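Local coordinates for protein FACT complex subunit (Chaetomium thermophilum var. thermophilum, PDB 4KHB) that forms part of the FACT complex, a histone chaperone that probably reorganises nucleosomes, and through its PH-like Spt16D domain pairs with Pob3N, at residues F47-N50 / T51-N54; N16-P19 / P20-D24. All coordinates share one frame; numbering follows the deposited sequence.

Contact 1 of 2, residues F47-N50 / T51-N54; sequences FHIN and TIKN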
loop_
_atom_site.group_PDB
_atom_site.type_symbol
_atom_site.label_atom_id
_atom_site.label_comp_id
_atom_site.label_asym_id
_atom_site.label_seq_id
_atom_site.Cartn_x
_atom_site.Cartn_y
_atom_site.Cartn_z
ATOM N N PHE A 47 -8.033 7.484 2.739
ATOM C CA PHE A 47 -8.228 7.857 4.134
ATOM C C PHE A 47 -9.250 8.985 4.197
ATOM O O PHE A 47 -9.071 10.038 3.580
ATOM C CB PHE A 47 -6.905 8.281 4.778
ATOM C CG PHE A 47 -5.957 7.140 5.028
ATOM C CD1 PHE A 47 -6.082 6.356 6.169
ATOM C CD2 PHE A 47 -4.940 6.851 4.129
ATOM C CE1 PHE A 47 -5.209 5.303 6.409
ATOM C CE2 PHE A 47 -4.062 5.801 4.362
ATOM C CZ PHE A 47 -4.199 5.025 5.503
ATOM N N HIS A 48 -10.328 8.756 4.938
ATOM C CA HIS A 48 -11.407 9.732 5.030
ATOM C C HIS A 48 -10.966 10.923 5.869
ATOM O O HIS A 48 -10.124 10.784 6.754
ATOM C CB HIS A 48 -12.650 9.080 5.633
ATOM C CG HIS A 48 -13.911 9.860 5.417
ATOM N ND1 HIS A 48 -14.260 10.941 6.196
ATOM C CD2 HIS A 48 -14.908 9.707 4.515
ATOM C CE1 HIS A 48 -15.418 11.424 5.780
ATOM N NE2 HIS A 48 -15.832 10.694 4.760
ATOM N N ILE A 49 -11.527 12.094 5.581
ATOM C CA ILE A 49 -11.130 13.321 6.266
ATOM C C ILE A 49 -11.468 13.307 7.761
ATOM O O ILE A 49 -10.785 13.948 8.566
ATOM C CB ILE A 49 -11.751 14.567 5.593
ATOM C CG1 ILE A 49 -11.071 15.846 6.082
ATOM C CG2 ILE A 49 -13.239 14.633 5.863
ATOM C CD1 ILE A 49 -9.637 15.985 5.631
ATOM N N ASN A 50 -12.507 12.559 8.130
ATOM C CA ASN A 50 -12.933 12.456 9.525
ATOM C C ASN A 50 -11.950 11.652 10.372
ATOM O O ASN A 50 -12.119 11.514 11.587
ATOM C CB ASN A 50 -14.329 11.830 9.604
ATOM C CG ASN A 50 -15.406 12.728 9.026
ATOM O OD1 ASN A 50 -15.166 13.898 8.733
ATOM N ND2 ASN A 50 -16.605 12.181 8.862
ATOM N N THR A 51 -10.932 11.116 9.708
ATOM C CA THR A 51 -9.928 10.270 10.332
ATOM C C THR A 51 -8.655 11.088 10.580
ATOM O O THR A 51 -7.781 10.692 11.358
ATOM C CB THR A 51 -9.664 9.026 9.439
ATOM O OG1 THR A 51 -9.756 7.829 10.224
ATOM C CG2 THR A 51 -8.304 9.086 8.781
ATOM N N ILE A 52 -8.587 12.256 9.946
ATOM C CA ILE A 52 -7.374 13.076 9.929
ATOM C C ILE A 52 -7.386 14.218 10.951
ATOM O O ILE A 52 -8.374 14.941 11.081
ATOM C CB ILE A 52 -7.130 13.651 8.510
ATOM C CG1 ILE A 52 -6.705 12.529 7.559
ATOM C CG2 ILE A 52 -6.064 14.738 8.530
ATOM C CD1 ILE A 52 -6.838 12.882 6.091
ATOM N N LYS A 53 -6.277 14.360 11.676
ATOM C CA LYS A 53 -6.088 15.441 12.642
ATOM C C LYS A 53 -5.591 16.714 11.956
ATOM O O LYS A 53 -6.282 17.734 11.951
ATOM C CB LYS A 53 -5.098 15.003 13.724
ATOM C CG LYS A 53 -4.988 15.957 14.903
ATOM C CD LYS A 53 -4.120 15.359 15.995
ATOM C CE LYS A 53 -4.392 16.011 17.336
ATOM N NZ LYS A 53 -3.434 17.119 17.604
ATOM N N ASN A 54 -4.390 16.650 11.384
ATOM C CA ASN A 54 -3.830 17.783 10.650
ATOM C C ASN A 54 -2.812 17.359 9.593
ATOM O O ASN A 54 -2.421 16.190 9.532
ATOM C CB ASN A 54 -3.195 18.789 11.619
ATOM C CG ASN A 54 -2.188 18.147 12.562
ATOM O OD1 ASN A 54 -1.254 17.471 12.132
ATOM N ND2 ASN A 54 -2.376 18.363 13.859
#

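Contact 2 of 2, residues N16-P19 / P20-D24; sequences NQLP and PKVRD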
loop_
_atom_site.group_PDB
_atom_site.type_symbol
_atom_site.label_atom_id
_atom_site.label_comp_id
_atom_site.label_asym_id
_atom_site.label_seq_id
_atom_site.Cartn_x
_atom_site.Cartn_y
_atom_site.Cartn_z
ATOM N N ASN A 16 -13.866 1.131 -8.911
ATOM C CA ASN A 16 -14.052 2.060 -10.027
ATOM C C ASN A 16 -14.441 3.482 -9.624
ATOM O O ASN A 16 -14.574 4.359 -10.480
ATOM C CB ASN A 16 -15.029 1.494 -11.073
ATOM C CG ASN A 16 -16.465 1.407 -10.562
ATOM O OD1 ASN A 16 -16.772 1.803 -9.436
ATOM N ND2 ASN A 16 -17.353 0.888 -11.400
ATOM N N GLN A 17 -14.623 3.702 -8.325
ATOM C CA GLN A 17 -14.943 5.033 -7.821
ATOM C C GLN A 17 -13.689 5.812 -7.451
ATOM O O GLN A 17 -13.766 6.987 -7.096
ATOM C CB GLN A 17 -15.878 4.960 -6.611
ATOM C CG GLN A 17 -16.845 3.799 -6.616
ATOM C CD GLN A 17 -17.709 3.772 -5.371
ATOM O OE1 GLN A 17 -17.338 3.178 -4.361
ATOM N NE2 GLN A 17 -18.865 4.416 -5.438
ATOM N N LEU A 18 -12.540 5.147 -7.519
ATOM C CA LEU A 18 -11.268 5.810 -7.266
ATOM C C LEU A 18 -10.952 6.768 -8.412
ATOM O O LEU A 18 -11.177 6.441 -9.580
ATOM C CB LEU A 18 -10.149 4.780 -7.080
ATOM C CG LEU A 18 -10.145 4.082 -5.716
ATOM C CD1 LEU A 18 -9.303 2.810 -5.717
ATOM C CD2 LEU A 18 -9.658 5.042 -4.649
ATOM N N PRO A 19 -10.436 7.963 -8.079
ATOM C CA PRO A 19 -10.055 8.971 -9.079
ATOM C C PRO A 19 -8.993 8.424 -10.031
ATOM O O PRO A 19 -8.040 7.800 -9.572
ATOM C CB PRO A 19 -9.475 10.118 -8.241
ATOM C CG PRO A 19 -9.837 9.837 -6.825
ATOM C CD PRO A 19 -10.194 8.398 -6.691
ATOM N N PRO A 20 -9.167 8.640 -11.346
ATOM C CA PRO A 20 -8.320 8.014 -12.372
ATOM C C PRO A 20 -6.825 8.312 -12.247
ATOM O O PRO A 20 -6.016 7.497 -12.696
ATOM C CB PRO A 20 -8.868 8.600 -13.679
ATOM C CG PRO A 20 -10.288 8.912 -13.370
ATOM C CD PRO A 20 -10.268 9.411 -11.950
ATOM N N LYS A 21 -6.463 9.447 -11.654
ATOM C CA LYS A 21 -5.055 9.807 -11.504
ATOM C C LYS A 21 -4.361 8.970 -10.431
ATOM O O LYS A 21 -3.157 9.113 -10.203
ATOM C CB LYS A 21 -4.891 11.300 -11.203
ATOM C CG LYS A 21 -5.213 12.223 -12.362
ATOM C CD LYS A 21 -4.754 13.633 -12.038
ATOM C CE LYS A 21 -4.804 14.523 -13.261
ATOM N NZ LYS A 21 -3.456 15.112 -13.495
ATOM N N VAL A 22 -5.129 8.108 -9.770
ATOM C CA VAL A 22 -4.587 7.120 -8.843
ATOM C C VAL A 22 -3.515 6.242 -9.495
ATOM O O VAL A 22 -2.555 5.825 -8.842
ATOM C CB VAL A 22 -5.734 6.247 -8.257
ATOM C CG1 VAL A 22 -5.372 4.772 -8.240
ATOM C CG2 VAL A 22 -6.145 6.741 -6.877
ATOM N N ARG A 23 -3.668 5.990 -10.793
ATOM C CA ARG A 23 -2.754 5.106 -11.511
ATOM C C ARG A 23 -1.323 5.628 -11.627
ATOM O O ARG A 23 -0.430 4.898 -12.064
ATOM C CB ARG A 23 -3.298 4.786 -12.905
ATOM C CG ARG A 23 -3.313 5.939 -13.894
ATOM C CD ARG A 23 -3.687 5.398 -15.269
ATOM N NE ARG A 23 -5.091 4.996 -15.323
ATOM C CZ ARG A 23 -5.753 4.722 -16.442
ATOM N NH1 ARG A 23 -7.028 4.363 -16.388
ATOM N NH2 ARG A 23 -5.137 4.788 -17.613
ATOM N N ASP A 24 -1.105 6.883 -11.249
ATOM C CA ASP A 24 0.221 7.483 -11.338
ATOM C C ASP A 24 0.995 7.296 -10.036
ATOM O O ASP A 24 2.118 7.792 -9.899
ATOM C CB ASP A 24 0.122 8.972 -11.693
ATOM C CG ASP A 24 -0.444 9.209 -13.087
ATOM O OD1 ASP A 24 -0.107 8.439 -14.011
ATOM O OD2 ASP A 24 -1.221 10.173 -13.258
#

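Contact 1 of 2, residues F47-N50 / T51-N54
T51 CG2 lies oblique to the F47 ring and comes to 4.3 Å from F47 CB. F70 of the same chain and W108 of the Pob3N chain also pack on F47. The H48 ring is engaged at its edge: N50 N donates to H48 ND1 at 3.1 Å, close to the ring plane and nearly straight (172°), while F9 meets the ring as a further partner. These groups flank a short 3-10 turn that carries strand 43-48 into strand 52-60. Two backbone bonds close it, T51 N to H48 O at 3.1 Å and I52 N to I49 O at 3.1 Å. T51 CG2 presses on H48 O at 3.2 Å, from a nearly eclipsed rotation (chi1 -129°). The CD1 methyls of I49 and I52 meet at 4.2 Å; I49 also packs on L116 and A120 of helix 103-121, and I52 on I68 and F70. Farther on, K53 and N54 both face N69 in a classic beta bulge. I49 O accepts both I52 N and K117 NZ, and I52 O also bonds K117 NZ; both isoleucines are buried, so the lysine probably brings its charge to carbonyls at the link between the sheets.

Contact 2 of 2, residues N16-P19 / P20-D24
P19 and V22 close a 3-10 turn: the V22 N-H reaches back to the P19 carbonyl at 2.9 Å between V22 N and P19 O, with an N-H...O angle of 158°. The turn opens a short 3-10 segment, 20-24, in the loop that precedes strand 28-30 of this PH-like domain. Its tight part gathers round P19. The carbonyl oxygen of P19 has V22 CB only 3.1 Å away. The P19 ring carries the apolar side, with its CD 4.4 Å from V22 CG2, and the same methyl lies 4.5 Å from L18 CB, so V22 reaches both residues with one branch. V22 sits near an eclipsed rotation (chi1 136°), which turns that branch back along the chain. From the preceding loop, Y12 touches both L18 and P19, and V28 and D30 of strand 28-30 also meet P19, so P19 joins the preceding loop to strand 28-30.

The other side is loose. P20, K21, R23 and D24 are exposed, and the lysine chain runs extended away from the turn. Here the backbone does the holding: D24 N bonds to K21 O at 3.2 Å, while R23 N to P20 O is weak. P20 has no N-H to give, which suits the first position of such a segment. The P19-P20 peptide is trans, which leaves P20 CD 3.9 Å from P19 CB.

Overall arrangement
Along the chain contact 2 comes first, in the loop before strand 28-30, and contact 1 follows after the three-stranded sheet 28-30, 35-40 and 43-48 has been laid down. Their centres lie 19 Å apart and the nearest atoms about 8 Å, with no touch. Contact 1 is buried, its centre about 6 Å from that of the chain, and joins that sheet to the second one, 52-60, 63-70 and 91-100, with helix 103-121 and the Pob3N chain alongside. Contact 2, centred about 16 Å out, is at the surface, resting on strand 28-30 of the first sheet. That sheet links the two: one turn precedes its first strand, the other leaves its last, where Pob3N packs.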